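Local coordinates for protein MdcE (Pseudomonas aeruginosa, PDB 5VIP) that probably acts as the gamma subunit of a biotin-independent malonate decarboxylase, a transferase-type enzyme that handles malonyl groups carried on an acyl carrier protein, at residues L46-A51 with P57-A62; E96-R99 with K104-L107; V229-V232 with A238-V241. One frame throughout, in Å; residues are numbered along the deposited sequence.

Contact 1 (L46-A51 with P57-A62); sequences LRVADA and PVRFLA
D50 and R59 face each other across an antiparallel beta hairpin, as a non-hydrogen-bonded pair whose CA atoms lie 4.3 Å apart. The arginine grips the carboxylate side-on: R59 NE meets D50 OD1 at 2.8 Å and R59 NH2 meets D50 OD2 at 2.9 Å, the latter on the syn lone pair. The two planes are nearly coplanar, 27° apart, and both N-H bonds are close to straight (169°), although NE meets OD1 on its syn side somewhat out of the carboxylate plane. R59 can do this because its CG stands anti to the backbone N (chi1 168°) and the chain then bends at chi3. On the same face V48 lays CG1 against R59 CD at 3.7 Å and reaches over one face of the guanidinium, a branched apolar residue suited to flanking an arginine stem.

The other face carries A49, A51, V58 and F60. A51 CB sits at the edge of the F60 ring, 4.0 Å from CE2, where a small methyl fits beside the flat group. Paired backbone bonds join R47 to A62, A49 to F60 and A51 to V58.

Helix 81-97 covers the V48, R59 and L61 face, with E93 taking R59 NH1; F29 of helix 24-33 packs on A49 and F60, while strand 106-113 continues the sheet beside 57-62.

Contact 2 (E96-R99 with K104-L107); sequences EADR and KRAL
R105 wraps its side chain round the carboxylate of D98, where the chain turns away from helix 81-97. The path begins at CB, which lies 3.4 Å from D98 OD2. CG sits between the backbone N and the carbonyl carbon (chi1 82°), a placement that keeps the stem close to its own N-H, and CG too passes near D98 OD2. CD moves slightly farther off before the chain, bent at chi3, brings the guanidinium round. NE then donates to D98 OD2 at 2.9 Å, and NH2 donates to D98 OD1, also at 2.9 Å. This is a side-on grip with one nitrogen to each oxygen; both oxygens lie close to the guanidinium plane, although that plane is turned 37° from the carboxylate. NH2 also passes A97 CB at 3.5 Å, where alanine, with only a methyl, lies beside the guanidinium.

The backbone N of R105 adds a third bond, to D98 OD2 at 2.8 Å, and approaches from the opposite face of the carboxylate plane to NE. K104 meanwhile bends at chi2 and carries NZ to D98 O, 3.0 Å away and above the carbonyl plane; a weak bond to R99 O accompanies it. Lysine suits this place because its long chain brings a positive charge to the carbonyls just after helix 81-97, a setting probably favourable to that charge.

Three donors thus hold the buried aspartate, fixing its rotation, and this cationic setting would be expected to favour its ionised form. With NH1 of R105 bound to D50, the arginine bridges two acids.

Contact 3 (V229-V232 with A238-V241); sequences VETV and ADLV
D239, in the first turn of helix 237-254, turns its carboxylate back onto the loop that leads from strand 225-227 into the helix: a helix-start aspartate that accepts hydrogen bonds from two successive backbone N-H groups of the strand-to-helix connection.

Hydrogen bonds carry the contact. The backbone N of E230 donates to D239 OD1 at 3.0 Å, and the backbone N of T231 to D239 OD2 at 3.1 Å in an almost straight line (178°). Each oxygen uses its syn lone pair, so two successive N-H groups share one carboxylate; a weak second bond runs from E230 N to OD2. Aspartate suits the place: its short side chain, CG anti to the carbonyl carbon (chi1 -76°), turns both oxygens toward the loop.

Packing is slight. V229 CB lies 3.6 Å from D239 OD1, the two side chains crossing at about a right angle, and A238 CB meets E230 OE2 at 3.4 Å, where the small alanine methyl lies beside the carboxylate oxygen.

Charge makes the third kind of interaction. E230 OE2 and D239 OD1 are like charges 4.1 Å apart, their carboxylate planes turned 72° from one another; R242 NH2, nearly one turn further along the helix, forms salt bridges with both and would offset their repulsion. T231 OG1 passes D239 OD2 at 3.6 Å, but its hydrogen bond goes to the backbone oxygen of V234.

Contacts 1 and 2 are directly joined, their centres about 12 Å apart. Strands 56-63 and 106-113 are neighbours in one mixed sheet: R59 N lies 2.7 Å from A106 O and P57 O lies 2.9 Å from A106 N, both probable hydrogen bonds. A network of acids and arginines also runs from contact 1 into contact 2. Helix 81-97 connects them in the chain, following the hairpin and ending at contact 2. Contact 3 stands apart, its centre about 20 Å from that of contact 1 and about 29 Å from that of contact 2, beyond strand 225-227 at the opposite edge of the sheet from strand 46-53.

Contact 1 (L46-A51 with P57-A62)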
loop_
_atom_site.group_PDB
_atom_site.type_symbol
_atom_site.label_atom_id
_atom_site.label_comp_id
_atom_site.label_asym_id
_atom_site.label_seq_id
_atom_site.Cartn_x
_atom_site.Cartn_y
_atom_site.Cartn_z
ATOM N N LEU A 46 -11.774 -10.146 -12.047
ATOM C CA LEU A 46 -11.800 -10.648 -10.677
ATOM C C LEU A 46 -12.428 -12.031 -10.590
ATOM O O LEU A 46 -13.514 -12.252 -11.121
ATOM C CB LEU A 46 -12.593 -9.703 -9.779
ATOM C CG LEU A 46 -11.786 -9.019 -8.696
ATOM C CD1 LEU A 46 -10.778 -8.134 -9.385
ATOM C CD2 LEU A 46 -12.702 -8.231 -7.773
ATOM N N ARG A 47 -11.752 -12.953 -9.916
ATOM C CA ARG A 47 -12.361 -14.226 -9.567
ATOM C C ARG A 47 -12.521 -14.314 -8.057
ATOM O O ARG A 47 -11.542 -14.173 -7.313
ATOM C CB ARG A 47 -11.524 -15.399 -10.071
ATOM C CG ARG A 47 -11.369 -15.450 -11.568
ATOM C CD ARG A 47 -12.691 -15.724 -12.265
ATOM N NE ARG A 47 -12.487 -15.878 -13.704
ATOM C CZ ARG A 47 -12.492 -14.865 -14.562
ATOM N NH1 ARG A 47 -12.697 -13.632 -14.117
ATOM N NH2 ARG A 47 -12.291 -15.081 -15.858
ATOM N N VAL A 48 -13.754 -14.562 -7.619
ATOM C CA VAL A 48 -14.087 -14.685 -6.203
ATOM C C VAL A 48 -14.972 -15.912 -6.005
ATOM O O VAL A 48 -15.922 -16.119 -6.759
ATOM C CB VAL A 48 -14.831 -13.427 -5.669
ATOM C CG1 VAL A 48 -15.138 -13.566 -4.183
ATOM C CG2 VAL A 48 -14.030 -12.156 -5.943
ATOM N N ALA A 49 -14.665 -16.720 -4.996
ATOM C CA ALA A 49 -15.452 -17.916 -4.705
ATOM C C ALA A 49 -15.353 -18.271 -3.231
ATOM O O ALA A 49 -14.277 -18.197 -2.643
ATOM C CB ALA A 49 -14.986 -19.083 -5.561
ATOM N N ASP A 50 -16.476 -18.648 -2.634
ATOM C CA ASP A 50 -16.477 -19.150 -1.266
ATOM C C ASP A 50 -16.347 -20.672 -1.274
ATOM O O ASP A 50 -16.855 -21.337 -2.170
ATOM C CB ASP A 50 -17.746 -18.715 -0.534
ATOM C CG ASP A 50 -17.783 -17.214 -0.271
ATOM O OD1 ASP A 50 -16.789 -16.678 0.264
ATOM O OD2 ASP A 50 -18.803 -16.567 -0.600
ATOM N N ALA A 51 -15.662 -21.217 -0.276
ATOM C CA ALA A 51 -15.434 -22.657 -0.197
ATOM C C ALA A 51 -15.020 -23.020 1.210
ATOM O O ALA A 51 -15.149 -22.208 2.120
ATOM C CB ALA A 51 -14.379 -23.094 -1.189
ATOM N N PRO A 57 -14.412 -22.028 6.815
ATOM C CA PRO A 57 -14.920 -21.188 5.719
ATOM C C PRO A 57 -13.822 -20.307 5.103
ATOM O O PRO A 57 -13.096 -19.661 5.848
ATOM C CB PRO A 57 -15.995 -20.327 6.401
ATOM C CG PRO A 57 -15.619 -20.323 7.859
ATOM C CD PRO A 57 -15.023 -21.678 8.112
ATOM N N VAL A 58 -13.694 -20.311 3.777
ATOM C CA VAL A 58 -12.708 -19.466 3.099
ATOM C C VAL A 58 -13.292 -18.771 1.871
ATOM O O VAL A 58 -14.273 -19.232 1.284
ATOM C CB VAL A 58 -11.449 -20.268 2.655
ATOM C CG1 VAL A 58 -10.916 -21.122 3.789
ATOM C CG2 VAL A 58 -11.744 -21.130 1.445
ATOM N N ARG A 59 -12.682 -17.654 1.484
ATOM C CA ARG A 59 -13.010 -17.002 0.225
ATOM C C ARG A 59 -11.724 -16.810 -0.572
ATOM O O ARG A 59 -10.763 -16.210 -0.080
ATOM C CB ARG A 59 -13.727 -15.664 0.470
ATOM C CG ARG A 59 -13.860 -14.772 -0.763
ATOM C CD ARG A 59 -14.790 -13.581 -0.478
ATOM N NE ARG A 59 -16.194 -13.995 -0.456
ATOM C CZ ARG A 59 -17.236 -13.176 -0.601
ATOM N NH1 ARG A 59 -17.053 -11.868 -0.770
ATOM N NH2 ARG A 59 -18.471 -13.671 -0.585
ATOM N N PHE A 60 -11.700 -17.356 -1.786
ATOM C CA PHE A 60 -10.571 -17.196 -2.703
ATOM C C PHE A 60 -10.731 -15.908 -3.509
ATOM O O PHE A 60 -11.823 -15.589 -3.974
ATOM C CB PHE A 60 -10.461 -18.386 -3.673
ATOM C CG PHE A 60 -10.086 -19.699 -3.021
ATOM C CD1 PHE A 60 -8.754 -20.069 -2.882
ATOM C CD2 PHE A 60 -11.068 -20.576 -2.578
ATOM C CE1 PHE A 60 -8.407 -21.283 -2.300
ATOM C CE2 PHE A 60 -10.728 -21.791 -1.992
ATOM C CZ PHE A 60 -9.397 -22.142 -1.854
ATOM N N LEU A 61 -9.637 -15.178 -3.697
ATOM C CA LEU A 61 -9.671 -13.975 -4.520
ATOM C C LEU A 61 -8.470 -13.950 -5.427
ATOM O O LEU A 61 -7.351 -14.135 -4.978
ATOM C CB LEU A 61 -9.682 -12.697 -3.667
ATOM C CG LEU A 61 -10.818 -12.519 -2.668
ATOM C CD1 LEU A 61 -10.314 -12.826 -1.269
ATOM C CD2 LEU A 61 -11.349 -11.102 -2.749
ATOM N N ALA A 62 -8.709 -13.688 -6.700
ATOM C CA ALA A 62 -7.639 -13.591 -7.666
ATOM C C ALA A 62 -7.938 -12.486 -8.663
ATOM O O ALA A 62 -9.069 -12.345 -9.142
ATOM C CB ALA A 62 -7.449 -14.935 -8.398
#

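Contact 2 (E96-R99 with K104-L107)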
loop_
_atom_site.group_PDB
_atom_site.type_symbol
_atom_site.label_atom_id
_atom_site.label_comp_id
_atom_site.label_asym_id
_atom_site.label_seq_id
_atom_site.Cartn_x
_atom_site.Cartn_y
_atom_site.Cartn_z
ATOM N N GLU A 96 -18.519 -7.749 6.263
ATOM C CA GLU A 96 -19.841 -7.375 6.760
ATOM C C GLU A 96 -20.717 -8.597 7.017
ATOM O O GLU A 96 -21.480 -8.626 7.973
ATOM C CB GLU A 96 -20.524 -6.430 5.771
ATOM C CG GLU A 96 -19.793 -5.094 5.603
ATOM C CD GLU A 96 -19.793 -4.254 6.875
ATOM O OE1 GLU A 96 -20.862 -4.145 7.509
ATOM O OE2 GLU A 96 -18.731 -3.704 7.242
ATOM N N ALA A 97 -20.592 -9.609 6.166
ATOM C CA ALA A 97 -21.362 -10.843 6.320
ATOM C C ALA A 97 -20.978 -11.623 7.582
ATOM O O ALA A 97 -21.835 -12.247 8.209
ATOM C CB ALA A 97 -21.195 -11.723 5.086
ATOM N N ASP A 98 -19.698 -11.585 7.954
ATOM C CA ASP A 98 -19.212 -12.353 9.103
ATOM C C ASP A 98 -19.130 -11.539 10.384
ATOM O O ASP A 98 -18.570 -12.001 11.380
ATOM C CB ASP A 98 -17.831 -12.941 8.812
ATOM C CG ASP A 98 -17.858 -13.962 7.707
ATOM O OD1 ASP A 98 -18.966 -14.392 7.320
ATOM O OD2 ASP A 98 -16.770 -14.346 7.231
ATOM N N ARG A 99 -19.672 -10.329 10.350
ATOM C CA ARG A 99 -19.658 -9.430 11.501
ATOM C C ARG A 99 -20.129 -10.118 12.783
ATOM O O ARG A 99 -19.601 -9.860 13.864
ATOM C CB ARG A 99 -20.536 -8.212 11.223
ATOM C CG ARG A 99 -20.264 -7.008 12.119
ATOM C CD ARG A 99 -21.434 -6.028 12.096
ATOM N NE ARG A 99 -22.359 -6.305 10.997
ATOM C CZ ARG A 99 -22.263 -5.770 9.783
ATOM N NH1 ARG A 99 -21.283 -4.918 9.515
ATOM N NH2 ARG A 99 -23.145 -6.084 8.839
ATOM N N LYS A 104 -14.820 -16.019 11.343
ATOM C CA LYS A 104 -14.556 -15.120 10.222
ATOM C C LYS A 104 -13.899 -15.914 9.100
ATOM O O LYS A 104 -12.908 -16.595 9.330
ATOM C CB LYS A 104 -13.642 -13.966 10.640
ATOM C CG LYS A 104 -13.967 -13.335 11.973
ATOM C CD LYS A 104 -15.237 -12.531 11.910
ATOM C CE LYS A 104 -15.297 -11.543 13.054
ATOM N NZ LYS A 104 -16.398 -10.571 12.823
ATOM N N ARG A 105 -14.435 -15.820 7.888
ATOM C CA ARG A 105 -13.917 -16.625 6.797
ATOM C C ARG A 105 -12.495 -16.201 6.439
ATOM O O ARG A 105 -12.127 -15.023 6.560
ATOM C CB ARG A 105 -14.829 -16.533 5.572
ATOM C CG ARG A 105 -14.621 -15.302 4.711
ATOM C CD ARG A 105 -15.753 -15.180 3.714
ATOM N NE ARG A 105 -17.026 -14.948 4.391
ATOM C CZ ARG A 105 -18.199 -14.883 3.776
ATOM N NH1 ARG A 105 -18.274 -15.049 2.460
ATOM N NH2 ARG A 105 -19.297 -14.660 4.481
ATOM N N ALA A 106 -11.688 -17.169 6.024
ATOM C CA ALA A 106 -10.331 -16.856 5.612
ATOM C C ALA A 106 -10.383 -16.183 4.253
ATOM O O ALA A 106 -11.254 -16.478 3.432
ATOM C CB ALA A 106 -9.460 -18.109 5.570
ATOM N N LEU A 107 -9.462 -15.252 4.032
ATOM C CA LEU A 107 -9.314 -14.623 2.734
ATOM C C LEU A 107 -8.030 -15.147 2.134
ATOM O O LEU A 107 -6.944 -14.916 2.671
ATOM C CB LEU A 107 -9.291 -13.094 2.853
ATOM C CG LEU A 107 -10.512 -12.501 3.568
ATOM C CD1 LEU A 107 -10.398 -11.000 3.721
ATOM C CD2 LEU A 107 -11.817 -12.886 2.862
#

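Contact 3 (V229-V232 with A238-V241)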
loop_
_atom_site.group_PDB
_atom_site.type_symbol
_atom_site.label_atom_id
_atom_site.label_comp_id
_atom_site.label_asym_id
_atom_site.label_seq_id
_atom_site.Cartn_x
_atom_site.Cartn_y
_atom_site.Cartn_z
ATOM N N VAL A 229 6.724 -27.044 -6.682
ATOM C CA VAL A 229 5.616 -27.688 -7.381
ATOM C C VAL A 229 6.121 -28.370 -8.666
ATOM O O VAL A 229 7.139 -27.957 -9.231
ATOM C CB VAL A 229 4.483 -26.671 -7.722
ATOM C CG1 VAL A 229 3.877 -26.098 -6.442
ATOM C CG2 VAL A 229 5.013 -25.541 -8.589
ATOM N N GLU A 230 5.413 -29.400 -9.127
ATOM C CA GLU A 230 5.830 -30.130 -10.339
ATOM C C GLU A 230 5.481 -29.401 -11.632
ATOM O O GLU A 230 6.314 -29.292 -12.541
ATOM C CB GLU A 230 5.209 -31.535 -10.386
ATOM C CG GLU A 230 5.173 -32.268 -9.066
ATOM C CD GLU A 230 4.296 -33.530 -9.106
ATOM O OE1 GLU A 230 4.020 -34.039 -10.218
ATOM O OE2 GLU A 230 3.895 -34.016 -8.020
ATOM N N THR A 231 4.231 -28.956 -11.733
ATOM C CA THR A 231 3.756 -28.250 -12.913
ATOM C C THR A 231 3.084 -26.971 -12.435
ATOM O O THR A 231 1.896 -26.950 -12.107
ATOM C CB THR A 231 2.766 -29.084 -13.754
ATOM O OG1 THR A 231 1.720 -29.572 -12.913
ATOM C CG2 THR A 231 3.468 -30.274 -14.411
ATOM N N VAL A 232 3.869 -25.909 -12.386
ATOM C CA VAL A 232 3.427 -24.639 -11.837
ATOM C C VAL A 232 2.306 -23.996 -12.668
ATOM O O VAL A 232 1.447 -23.301 -12.123
ATOM C CB VAL A 232 4.626 -23.675 -11.722
ATOM C CG1 VAL A 232 5.209 -23.376 -13.094
ATOM C CG2 VAL A 232 4.227 -22.398 -11.009
ATOM N N ALA A 238 -1.071 -33.846 -6.939
ATOM C CA ALA A 238 -0.162 -33.819 -5.794
ATOM C C ALA A 238 0.181 -32.381 -5.396
ATOM O O ALA A 238 0.330 -32.069 -4.216
ATOM C CB ALA A 238 1.111 -34.596 -6.105
ATOM N N ASP A 239 0.328 -31.521 -6.396
ATOM C CA ASP A 239 0.580 -30.104 -6.155
ATOM C C ASP A 239 -0.574 -29.482 -5.374
ATOM O O ASP A 239 -0.373 -28.793 -4.361
ATOM C CB ASP A 239 0.776 -29.367 -7.475
ATOM C CG ASP A 239 2.135 -29.615 -8.093
ATOM O OD1 ASP A 239 3.068 -30.013 -7.361
ATOM O OD2 ASP A 239 2.277 -29.381 -9.311
ATOM N N LEU A 240 -1.789 -29.744 -5.853
ATOM C CA LEU A 240 -3.000 -29.220 -5.243
ATOM C C LEU A 240 -3.081 -29.679 -3.791
ATOM O O LEU A 240 -3.419 -28.901 -2.897
ATOM C CB LEU A 240 -4.229 -29.670 -6.044
ATOM C CG LEU A 240 -5.549 -28.925 -5.902
ATOM C CD1 LEU A 240 -5.340 -27.423 -6.084
ATOM C CD2 LEU A 240 -6.563 -29.450 -6.926
ATOM N N VAL A 241 -2.729 -30.942 -3.561
ATOM C CA VAL A 241 -2.702 -31.510 -2.218
ATOM C C VAL A 241 -1.654 -30.835 -1.331
ATOM O O VAL A 241 -1.918 -30.530 -0.169
ATOM C CB VAL A 241 -2.427 -33.039 -2.268
ATOM C CG1 VAL A 241 -2.151 -33.588 -0.874
ATOM C CG2 VAL A 241 -3.597 -33.757 -2.915
#